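Long-range contact in Epf (Streptococcus pyogenes, PDB 4ES8), which acts as a cell-surface adhesin that attaches the bacterium to cells through an N-terminal domain containing a carbohydrate-binding module: residues A[242-256]-A[286-299]. Sequence-based numbering, arbitrary orientation. Where two conformers were deposited one is given.
Sequences RTNFEGDEISLFNSR and KNKEKLKVSIKQKQ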
ATOM      1  N   ARG A 242      -5.299  -0.440 -14.010  1.00 11.59           N
ATOM      2  CA  ARG A 242      -5.308  -1.663 -13.190  0.50 11.49           C
ATOM      3  C   ARG A 242      -5.466  -2.876 -14.080  1.00 13.61           C
ATOM      4  O   ARG A 242      -6.325  -2.843 -14.981  1.00 14.64           O
ATOM      5  CB  ARG A 242      -6.523  -1.684 -12.235  0.50 13.37           C
ATOM      6  CG  ARG A 242      -6.492  -0.918 -10.946  0.50 18.21           C
ATOM      7  CD  ARG A 242      -7.787  -1.269 -10.203  0.50 12.95           C
ATOM      8  NE  ARG A 242      -7.785  -2.611  -9.598  0.50 11.08           N
ATOM      9  CZ  ARG A 242      -8.840  -3.166  -8.998  0.50  7.05           C
ATOM     10  NH1 ARG A 242      -9.985  -2.508  -8.913  0.50  3.70           N
ATOM     11  NH2 ARG A 242      -8.744  -4.372  -8.453  0.50  6.40           N
ATOM     12  N   THR A 243      -4.753  -3.961 -13.813  1.00 12.34           N
ATOM     13  CA  THR A 243      -4.921  -5.210 -14.558  1.00 11.74           C
ATOM     14  C   THR A 243      -5.254  -6.341 -13.578  1.00 14.53           C
ATOM     15  O   THR A 243      -5.792  -7.368 -14.018  1.00 16.71           O
ATOM     16  CB  THR A 243      -3.715  -5.533 -15.440  1.00 19.56           C
ATOM     17  OG1 THR A 243      -2.566  -5.753 -14.623  1.00 18.84           O
ATOM     18  CG2 THR A 243      -3.458  -4.460 -16.514  1.00 20.08           C
ATOM     19  N   ASN A 244      -4.979  -6.166 -12.269  1.00 10.29           N
ATOM     20  CA  ASN A 244      -5.377  -7.182 -11.292  1.00 10.24           C
ATOM     21  C   ASN A 244      -6.683  -6.729 -10.674  1.00 10.59           C
ATOM     22  O   ASN A 244      -6.673  -5.820  -9.840  1.00 10.61           O
ATOM     23  CB  ASN A 244      -4.309  -7.421 -10.194  1.00  9.61           C
ATOM     24  CG  ASN A 244      -4.757  -8.449  -9.171  1.00 15.39           C
ATOM     25  OD1 ASN A 244      -5.655  -9.257  -9.436  1.00  9.95           O
ATOM     26  ND2 ASN A 244      -4.142  -8.478  -7.986  1.00 10.49           N
ATOM     27  N   PHE A 245      -7.804  -7.356 -11.066  1.00  9.39           N
ATOM     28  CA  PHE A 245      -9.102  -6.923 -10.565  1.00  9.53           C
ATOM     29  C   PHE A 245      -9.480  -7.581  -9.243  1.00 11.27           C
ATOM     30  O   PHE A 245     -10.595  -7.385  -8.765  1.00 12.02           O
ATOM     31  CB  PHE A 245     -10.187  -7.117 -11.628  1.00 11.84           C
ATOM     32  CG  PHE A 245      -9.882  -6.296 -12.858  1.00 14.20           C
ATOM     33  CD1 PHE A 245      -9.647  -4.930 -12.762  1.00 17.74           C
ATOM     34  CD2 PHE A 245      -9.817  -6.892 -14.109  1.00 18.42           C
ATOM     35  CE1 PHE A 245      -9.365  -4.167 -13.903  1.00 20.23           C
ATOM     36  CE2 PHE A 245      -9.542  -6.123 -15.257  1.00 21.50           C
ATOM     37  CZ  PHE A 245      -9.315  -4.771 -15.137  1.00 19.43           C
ATOM     38  N   GLU A 246      -8.509  -8.289  -8.618  1.00  9.14           N
ATOM     39  CA  GLU A 246      -8.680  -8.925  -7.312  1.00  9.09           C
ATOM     40  C   GLU A 246      -9.363  -8.002  -6.309  1.00 11.00           C
ATOM     41  O   GLU A 246      -8.962  -6.832  -6.151  1.00 10.58           O
ATOM     42  CB  GLU A 246      -7.292  -9.296  -6.788  1.00  9.73           C
ATOM     43  CG  GLU A 246      -7.279 -10.030  -5.469  1.00  9.71           C
ATOM     44  CD  GLU A 246      -5.899 -10.477  -5.020  1.00 12.52           C
ATOM     45  OE1 GLU A 246      -4.903 -10.231  -5.737  1.00 12.12           O
ATOM     46  OE2 GLU A 246      -5.818 -11.039  -3.910  1.00 17.58           O
ATOM     47  N   GLY A 247     -10.353  -8.544  -5.611  1.00  8.98           N
ATOM     48  CA  GLY A 247     -11.036  -7.799  -4.555  1.00  8.65           C
ATOM     49  C   GLY A 247     -12.277  -7.053  -4.994  1.00 11.63           C
ATOM     50  O   GLY A 247     -13.021  -6.561  -4.144  1.00 10.86           O
ATOM     51  N   ASP A 248     -12.506  -6.916  -6.308  1.00  9.96           N
ATOM     52  CA  ASP A 248     -13.716  -6.241  -6.767  1.00  9.97           C
ATOM     53  C   ASP A 248     -14.907  -7.174  -6.613  1.00 12.65           C
ATOM     54  O   ASP A 248     -14.848  -8.345  -7.012  1.00 13.16           O
ATOM     55  CB  ASP A 248     -13.565  -5.813  -8.235  1.00 11.25           C
ATOM     56  CG  ASP A 248     -12.629  -4.646  -8.464  1.00 12.50           C
ATOM     57  OD1 ASP A 248     -11.844  -4.319  -7.543  1.00 10.73           O
ATOM     58  OD2 ASP A 248     -12.680  -4.061  -9.556  1.00 14.53           O
ATOM     59  N   GLU A 249     -15.983  -6.644  -6.030  1.00  8.92           N
ATOM     60  CA  GLU A 249     -17.226  -7.367  -5.814  0.50  8.81           C
ATOM     61  C   GLU A 249     -18.213  -6.962  -6.895  1.00 10.67           C
ATOM     62  O   GLU A 249     -18.627  -5.798  -6.925  1.00 10.13           O
ATOM     63  CB  GLU A 249     -17.778  -7.057  -4.415  0.50 10.30           C
ATOM     64  CG  GLU A 249     -19.110  -7.736  -4.140  0.50 12.49           C
ATOM     65  CD  GLU A 249     -19.862  -7.194  -2.946  0.50 17.76           C
ATOM     66  OE1 GLU A 249     -20.442  -6.085  -3.047  0.50 10.83           O
ATOM     67  OE2 GLU A 249     -19.855  -7.880  -1.897  0.50 17.81           O
ATOM     68  N   ILE A 250     -18.565  -7.894  -7.783  1.00 10.28           N
ATOM     69  CA  ILE A 250     -19.504  -7.613  -8.876  1.00 10.44           C
ATOM     70  C   ILE A 250     -20.922  -8.035  -8.477  1.00 14.73           C
ATOM     71  O   ILE A 250     -21.131  -9.211  -8.184  1.00 14.08           O
ATOM     72  CB  ILE A 250     -19.085  -8.342 -10.182  1.00 12.92           C
ATOM     73  CG1 ILE A 250     -17.640  -7.968 -10.610  1.00 13.56           C
ATOM     74  CG2 ILE A 250     -20.101  -8.041 -11.302  1.00 15.76           C
ATOM     75  CD1 ILE A 250     -17.072  -8.905 -11.662  1.00 15.94           C
ATOM     76  N   SER A 251     -21.884  -7.105  -8.522  1.00 11.87           N
ATOM     77  CA  SER A 251     -23.296  -7.419  -8.272  1.00 11.47           C
ATOM     78  C   SER A 251     -24.055  -7.278  -9.580  1.00 13.56           C
ATOM     79  O   SER A 251     -23.902  -6.260 -10.262  1.00 13.31           O
ATOM     80  CB  SER A 251     -23.873  -6.494  -7.208  1.00 14.86           C
ATOM     81  OG  SER A 251     -23.233  -6.750  -5.969  1.00 16.74           O
ATOM     82  N   LEU A 252     -24.808  -8.323  -9.965  1.00 11.11           N
ATOM     83  CA  LEU A 252     -25.589  -8.329 -11.220  1.00 11.48           C
ATOM     84  C   LEU A 252     -27.059  -8.312 -10.877  1.00 13.22           C
ATOM     85  O   LEU A 252     -27.494  -9.117 -10.056  1.00 11.77           O
ATOM     86  CB  LEU A 252     -25.244  -9.586 -12.027  1.00 11.39           C
ATOM     87  CG  LEU A 252     -26.048  -9.814 -13.312  1.00 15.46           C
ATOM     88  CD1 LEU A 252     -25.661  -8.787 -14.378  1.00 14.53           C
ATOM     89  CD2 LEU A 252     -25.781 -11.229 -13.866  1.00 14.82           C
ATOM     90  N   PHE A 253     -27.816  -7.389 -11.485  1.00 11.27           N
ATOM     91  CA  PHE A 253     -29.254  -7.237 -11.195  1.00 10.48           C
ATOM     92  C   PHE A 253     -30.060  -7.307 -12.457  1.00 12.70           C
ATOM     93  O   PHE A 253     -29.558  -6.937 -13.522  1.00 13.04           O
ATOM     94  CB  PHE A 253     -29.530  -5.857 -10.574  1.00 12.42           C
ATOM     95  CG  PHE A 253     -28.754  -5.486  -9.340  1.00 13.76           C
ATOM     96  CD1 PHE A 253     -27.442  -5.021  -9.437  1.00 15.93           C
ATOM     97  CD2 PHE A 253     -29.364  -5.496  -8.091  1.00 15.81           C
ATOM     98  CE1 PHE A 253     -26.735  -4.645  -8.295  1.00 17.79           C
ATOM     99  CE2 PHE A 253     -28.662  -5.110  -6.946  1.00 19.45           C
ATOM    100  CZ  PHE A 253     -27.351  -4.697  -7.056  1.00 17.86           C
ATOM    101  N   ASN A 254     -31.335  -7.699 -12.342  1.00 11.65           N
ATOM    102  CA  ASN A 254     -32.205  -7.679 -13.521  1.00 11.16           C
ATOM    103  C   ASN A 254     -32.782  -6.262 -13.697  1.00 13.58           C
ATOM    104  O   ASN A 254     -32.491  -5.372 -12.888  1.00 13.37           O
ATOM    105  CB  ASN A 254     -33.308  -8.755 -13.444  1.00 12.08           C
ATOM    106  CG  ASN A 254     -34.318  -8.569 -12.334  1.00 16.07           C
ATOM    107  OD1 ASN A 254     -34.455  -7.503 -11.738  1.00 14.00           O
ATOM    108  ND2 ASN A 254     -35.077  -9.625 -12.042  1.00 17.59           N
ATOM    109  N   SER A 255     -33.609  -6.049 -14.738  1.00 11.47           N
ATOM    110  CA  SER A 255     -34.142  -4.690 -15.014  1.00 11.11           C
ATOM    111  C   SER A 255     -35.098  -4.183 -13.929  1.00 15.77           C
ATOM    112  O   SER A 255     -35.335  -2.975 -13.858  1.00 15.37           O
ATOM    113  CB  SER A 255     -34.824  -4.645 -16.375  1.00 13.71           C
ATOM    114  OG  SER A 255     -35.921  -5.547 -16.402  1.00 14.97           O
ATOM    115  N   ARG A 256     -35.623  -5.081 -13.083  1.00 12.77           N
ATOM    116  CA  ARG A 256     -36.499  -4.695 -11.966  1.00 13.02           C
ATOM    117  C   ARG A 256     -35.668  -4.317 -10.718  1.00 17.83           C
ATOM    118  O   ARG A 256     -36.238  -4.022  -9.660  1.00 16.54           O
ATOM    119  CB  ARG A 256     -37.469  -5.822 -11.631  1.00 11.16           C
ATOM    120  CG  ARG A 256     -38.480  -6.051 -12.748  1.00 11.79           C
ATOM    121  CD  ARG A 256     -39.382  -7.224 -12.452  1.00 14.08           C
ATOM    122  NE  ARG A 256     -40.452  -7.307 -13.445  1.00 13.87           N
ATOM    123  CZ  ARG A 256     -41.435  -8.196 -13.395  1.00 29.33           C
ATOM    124  NH1 ARG A 256     -41.479  -9.093 -12.416  1.00 21.20           N
ATOM    125  NH2 ARG A 256     -42.386  -8.191 -14.318  1.00 19.87           N
ATOM    126  N   LYS A 286     -35.413 -11.621 -20.058  1.00 15.24           N
ATOM    127  CA  LYS A 286     -36.224 -11.200 -21.188  1.00 14.03           C
ATOM    128  C   LYS A 286     -35.359 -10.691 -22.329  1.00 17.55           C
ATOM    129  O   LYS A 286     -34.272 -10.156 -22.109  1.00 16.14           O
ATOM    130  CB  LYS A 286     -37.243 -10.132 -20.765  1.00 14.97           C
ATOM    131  CG  LYS A 286     -38.365 -10.723 -19.926  1.00 15.79           C
ATOM    132  CD  LYS A 286     -39.190  -9.656 -19.196  1.00 18.33           C
ATOM    133  CE  LYS A 286     -38.427  -8.952 -18.098  1.00 18.49           C
ATOM    134  NZ  LYS A 286     -39.336  -8.145 -17.241  1.00 25.39           N
ATOM    135  N   ASN A 287     -35.844 -10.853 -23.568  1.00 16.28           N
ATOM    136  CA  ASN A 287     -35.118 -10.360 -24.729  1.00 15.92           C
ATOM    137  C   ASN A 287     -34.908  -8.842 -24.609  1.00 19.36           C
ATOM    138  O   ASN A 287     -35.823  -8.120 -24.193  1.00 17.58           O
ATOM    139  CB  ASN A 287     -35.861 -10.704 -26.025  1.00 19.93           C
ATOM    140  CG  ASN A 287     -35.151 -10.257 -27.281  1.00 42.16           C
ATOM    141  OD1 ASN A 287     -33.917 -10.298 -27.389  1.00 38.83           O
ATOM    142  ND2 ASN A 287     -35.920  -9.788 -28.247  1.00 34.62           N
ATOM    143  N   LYS A 288     -33.666  -8.378 -24.852  1.00 18.65           N
ATOM    144  CA  LYS A 288     -33.296  -6.953 -24.787  1.00 18.19           C
ATOM    145  C   LYS A 288     -33.391  -6.359 -23.349  1.00 20.26           C
ATOM    146  O   LYS A 288     -33.266  -5.146 -23.192  1.00 20.93           O
ATOM    147  CB  LYS A 288     -34.130  -6.110 -25.775  1.00 22.26           C
ATOM    148  CG  LYS A 288     -33.848  -6.488 -27.231  1.00 34.61           C
ATOM    149  CD  LYS A 288     -34.596  -5.594 -28.210  1.00 44.24           C
ATOM    150  CE  LYS A 288     -34.297  -5.948 -29.652  1.00 60.66           C
ATOM    151  NZ  LYS A 288     -32.885  -5.652 -30.030  1.00 70.82           N
ATOM    152  N   GLU A 289     -33.562  -7.213 -22.311  1.00 16.72           N
ATOM    153  CA  GLU A 289     -33.626  -6.747 -20.917  1.00 15.60           C
ATOM    154  C   GLU A 289     -32.337  -6.034 -20.519  1.00 16.14           C
ATOM    155  O   GLU A 289     -31.261  -6.552 -20.801  1.00 16.02           O
ATOM    156  CB  GLU A 289     -33.857  -7.913 -19.949  1.00 16.28           C
ATOM    157  CG  GLU A 289     -34.094  -7.433 -18.534  1.00 16.89           C
ATOM    158  CD  GLU A 289     -34.546  -8.461 -17.521  1.00 20.52           C
ATOM    159  OE1 GLU A 289     -34.708  -9.653 -17.877  1.00 16.14           O
ATOM    160  OE2 GLU A 289     -34.768  -8.056 -16.360  1.00 16.93           O
ATOM    161  N   LYS A 290     -32.461  -4.859 -19.874  1.00 13.23           N
ATOM    162  CA  LYS A 290     -31.311  -4.102 -19.413  1.00 13.50           C
ATOM    163  C   LYS A 290     -30.902  -4.595 -18.039  1.00 15.99           C
ATOM    164  O   LYS A 290     -31.542  -4.280 -17.037  1.00 15.61           O
ATOM    165  CB  LYS A 290     -31.617  -2.593 -19.365  1.00 16.90           C
ATOM    166  CG  LYS A 290     -31.661  -1.927 -20.731  1.00 28.10           C
ATOM    167  CD  LYS A 290     -32.043  -0.440 -20.617  1.00 43.63           C
ATOM    168  CE  LYS A 290     -30.915   0.450 -20.137  1.00 62.53           C
ATOM    169  NZ  LYS A 290     -31.380   1.844 -19.893  1.00 76.22           N
ATOM    170  N   LEU A 291     -29.829  -5.371 -17.986  1.00 13.18           N
ATOM    171  CA  LEU A 291     -29.294  -5.828 -16.710  1.00 11.47           C
ATOM    172  C   LEU A 291     -28.374  -4.754 -16.160  1.00 13.36           C
ATOM    173  O   LEU A 291     -27.801  -3.983 -16.933  1.00 13.16           O
ATOM    174  CB  LEU A 291     -28.527  -7.151 -16.860  1.00 11.35           C
ATOM    175  CG  LEU A 291     -29.297  -8.318 -17.524  1.00 14.23           C
ATOM    176  CD1 LEU A 291     -28.413  -9.551 -17.641  1.00 14.81           C
ATOM    177  CD2 LEU A 291     -30.581  -8.675 -16.737  1.00 16.01           C
ATOM    178  N   LYS A 292     -28.212  -4.714 -14.835  1.00  9.79           N
ATOM    179  CA  LYS A 292     -27.363  -3.721 -14.182  1.00 10.03           C
ATOM    180  C   LYS A 292     -26.201  -4.395 -13.490  1.00 12.02           C
ATOM    181  O   LYS A 292     -26.366  -5.450 -12.852  1.00 12.46           O
ATOM    182  CB  LYS A 292     -28.178  -2.914 -13.157  1.00 11.57           C
ATOM    183  CG  LYS A 292     -27.388  -1.828 -12.419  1.00  9.72           C
ATOM    184  CD  LYS A 292     -28.275  -0.970 -11.506  1.00 15.25           C
ATOM    185  CE  LYS A 292     -28.844  -1.718 -10.313  1.00 20.00           C
ATOM    186  NZ  LYS A 292     -29.565  -0.790  -9.396  1.00 24.90           N
ATOM    187  N   VAL A 293     -25.030  -3.763 -13.592  1.00 10.13           N
ATOM    188  CA  VAL A 293     -23.826  -4.221 -12.907  1.00 10.49           C
ATOM    189  C   VAL A 293     -23.332  -3.087 -12.011  1.00 11.38           C
ATOM    190  O   VAL A 293     -23.172  -1.961 -12.485  1.00 11.19           O
ATOM    191  CB  VAL A 293     -22.727  -4.681 -13.892  1.00 13.26           C
ATOM    192  CG1 VAL A 293     -21.418  -4.960 -13.155  1.00 13.94           C
ATOM    193  CG2 VAL A 293     -23.175  -5.919 -14.675  1.00 13.46           C
ATOM    194  N   SER A 294     -23.066  -3.403 -10.736  1.00 10.17           N
ATOM    195  CA  SER A 294     -22.460  -2.478  -9.770  1.00  9.85           C
ATOM    196  C   SER A 294     -21.197  -3.142  -9.232  1.00 12.66           C
ATOM    197  O   SER A 294     -21.251  -4.308  -8.860  1.00 11.60           O
ATOM    198  CB  SER A 294     -23.431  -2.147  -8.646  1.00 12.35           C
ATOM    199  OG  SER A 294     -22.791  -1.315  -7.689  1.00 16.82           O
ATOM    200  N   ILE A 295     -20.058  -2.412  -9.203  1.00  8.38           N
ATOM    201  CA  ILE A 295     -18.803  -3.014  -8.754  1.00  8.69           C
ATOM    202  C   ILE A 295     -18.309  -2.274  -7.518  1.00 11.37           C
ATOM    203  O   ILE A 295     -18.116  -1.052  -7.555  1.00 12.44           O
ATOM    204  CB  ILE A 295     -17.755  -3.010  -9.894  1.00 11.21           C
ATOM    205  CG1 ILE A 295     -18.302  -3.758 -11.161  1.00 10.78           C
ATOM    206  CG2 ILE A 295     -16.427  -3.642  -9.441  1.00 12.45           C
ATOM    207  CD1 ILE A 295     -17.433  -3.705 -12.412  1.00 13.22           C
ATOM    208  N   LYS A 296     -18.073  -3.025  -6.434  1.00  9.51           N
ATOM    209  CA  LYS A 296     -17.578  -2.435  -5.194  1.00  8.98           C
ATOM    210  C   LYS A 296     -16.171  -2.919  -4.964  1.00 10.79           C
ATOM    211  O   LYS A 296     -15.947  -4.123  -4.992  1.00 10.51           O
ATOM    212  CB  LYS A 296     -18.473  -2.848  -4.014  1.00 12.23           C
ATOM    213  CG  LYS A 296     -17.987  -2.290  -2.657  1.00 21.89           C
ATOM    214  CD  LYS A 296     -18.845  -2.850  -1.520  1.00 28.81           C
ATOM    215  CE  LYS A 296     -18.422  -2.355  -0.164  1.00 35.19           C
ATOM    216  NZ  LYS A 296     -18.900  -3.269   0.911  1.00 43.77           N
ATOM    217  N   GLN A 297     -15.208  -1.993  -4.784  1.00  9.15           N
ATOM    218  CA  GLN A 297     -13.844  -2.412  -4.466  1.00  8.63           C
ATOM    219  C   GLN A 297     -13.857  -2.778  -2.973  1.00  9.81           C
ATOM    220  O   GLN A 297     -14.023  -1.881  -2.148  1.00 10.32           O
ATOM    221  CB  GLN A 297     -12.854  -1.292  -4.805  1.00  9.90           C
ATOM    222  CG  GLN A 297     -11.515  -1.824  -5.328  1.00 10.31           C
ATOM    223  CD  GLN A 297     -10.905  -2.815  -4.369  1.00  9.90           C
ATOM    224  OE1 GLN A 297     -10.653  -2.465  -3.208  1.00  8.57           O
ATOM    225  NE2 GLN A 297     -10.790  -4.089  -4.777  1.00  8.34           N
ATOM    226  N   LYS A 298     -13.736  -4.072  -2.625  1.00  8.06           N
ATOM    227  CA  LYS A 298     -13.930  -4.465  -1.218  1.00  9.51           C
ATOM    228  C   LYS A 298     -12.912  -3.891  -0.263  1.00 11.16           C
ATOM    229  O   LYS A 298     -13.238  -3.695   0.907  1.00 13.80           O
ATOM    230  CB  LYS A 298     -13.942  -5.975  -1.053  1.00 12.76           C
ATOM    231  CG  LYS A 298     -15.176  -6.658  -1.594  1.00 21.82           C
ATOM    232  CD  LYS A 298     -14.942  -8.133  -1.443  1.00 26.65           C
ATOM    233  CE  LYS A 298     -16.198  -8.875  -1.165  1.00 29.86           C
ATOM    234  NZ  LYS A 298     -15.885 -10.302  -0.892  1.00 21.53           N
ATOM    235  N   GLN A 299     -11.683  -3.626  -0.730  1.00  8.01           N
ATOM    236  CA  GLN A 299     -10.671  -3.115   0.189  1.00  6.74           C
ATOM    237  C   GLN A 299     -10.769  -1.598   0.347  1.00 10.14           C
ATOM    238  O   GLN A 299     -10.673  -1.105   1.471  1.00 11.08           O
ATOM    239  CB  GLN A 299      -9.255  -3.513  -0.255  1.00  7.43           C
ATOM    240  CG  GLN A 299      -9.002  -5.018  -0.136  1.00 10.03           C
ATOM    241  CD  GLN A 299      -9.666  -5.850  -1.203  1.00 11.62           C
ATOM    242  OE1 GLN A 299      -9.697  -5.500  -2.382  1.00  9.21           O
ATOM    243  NE2 GLN A 299     -10.172  -7.004  -0.803  1.00 13.93           N
TER
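Two central strands of a four-stranded antiparallel sheet meet here, 248-253 against 290-297, with D248 paired to Q297 at one end and F253 to K292 at the other. Backbone hydrogen bonds run both ways in the E249–K296, S251–S294 and F253–K292 pairs, and K298 N adds one more to G247 O. On the inner face, I250 CG2 meets V293 CG1 at 3.8 Å, and L252 CD1 comes equally close to V293 CG2; I250 and I295 also touch L236 of strand 231-237. This C-terminal half of the crystallised adhesin fragment is probably its fibronectin-like domain, and strands 259-264 and 307-310 flank the pair. On the other face K292 bends at chi3 (68°), bringing CE over one face of the F253 ring, 3.7 Å from CD1; NZ, 4.7 Å from the F253 ring centroid, makes a cation-pi contact 8° off the normal. Polar clusters finish both ends. D248 OD1 takes three donors: R242 NH1 at 2.9 Å in a salt bridge, R242 NH2, and Q297 NE2 at 3.0 Å, the last nearly in line with the C-O bond; D248 OD2 is hydrogen-bonded to S218 OG. Q297 NE2 also donates to Q299 OE1, and with both acceptors in the amide plane the two bonds should hold its rotation. At the far end, S255 N and S255 OG, both 2.8 Å from E289 OE2, arrive on the anti side and from above the carboxylate respectively, on opposite sides of its plane, while E289 OE1 accepts from K286 N across the type II turn 286-289.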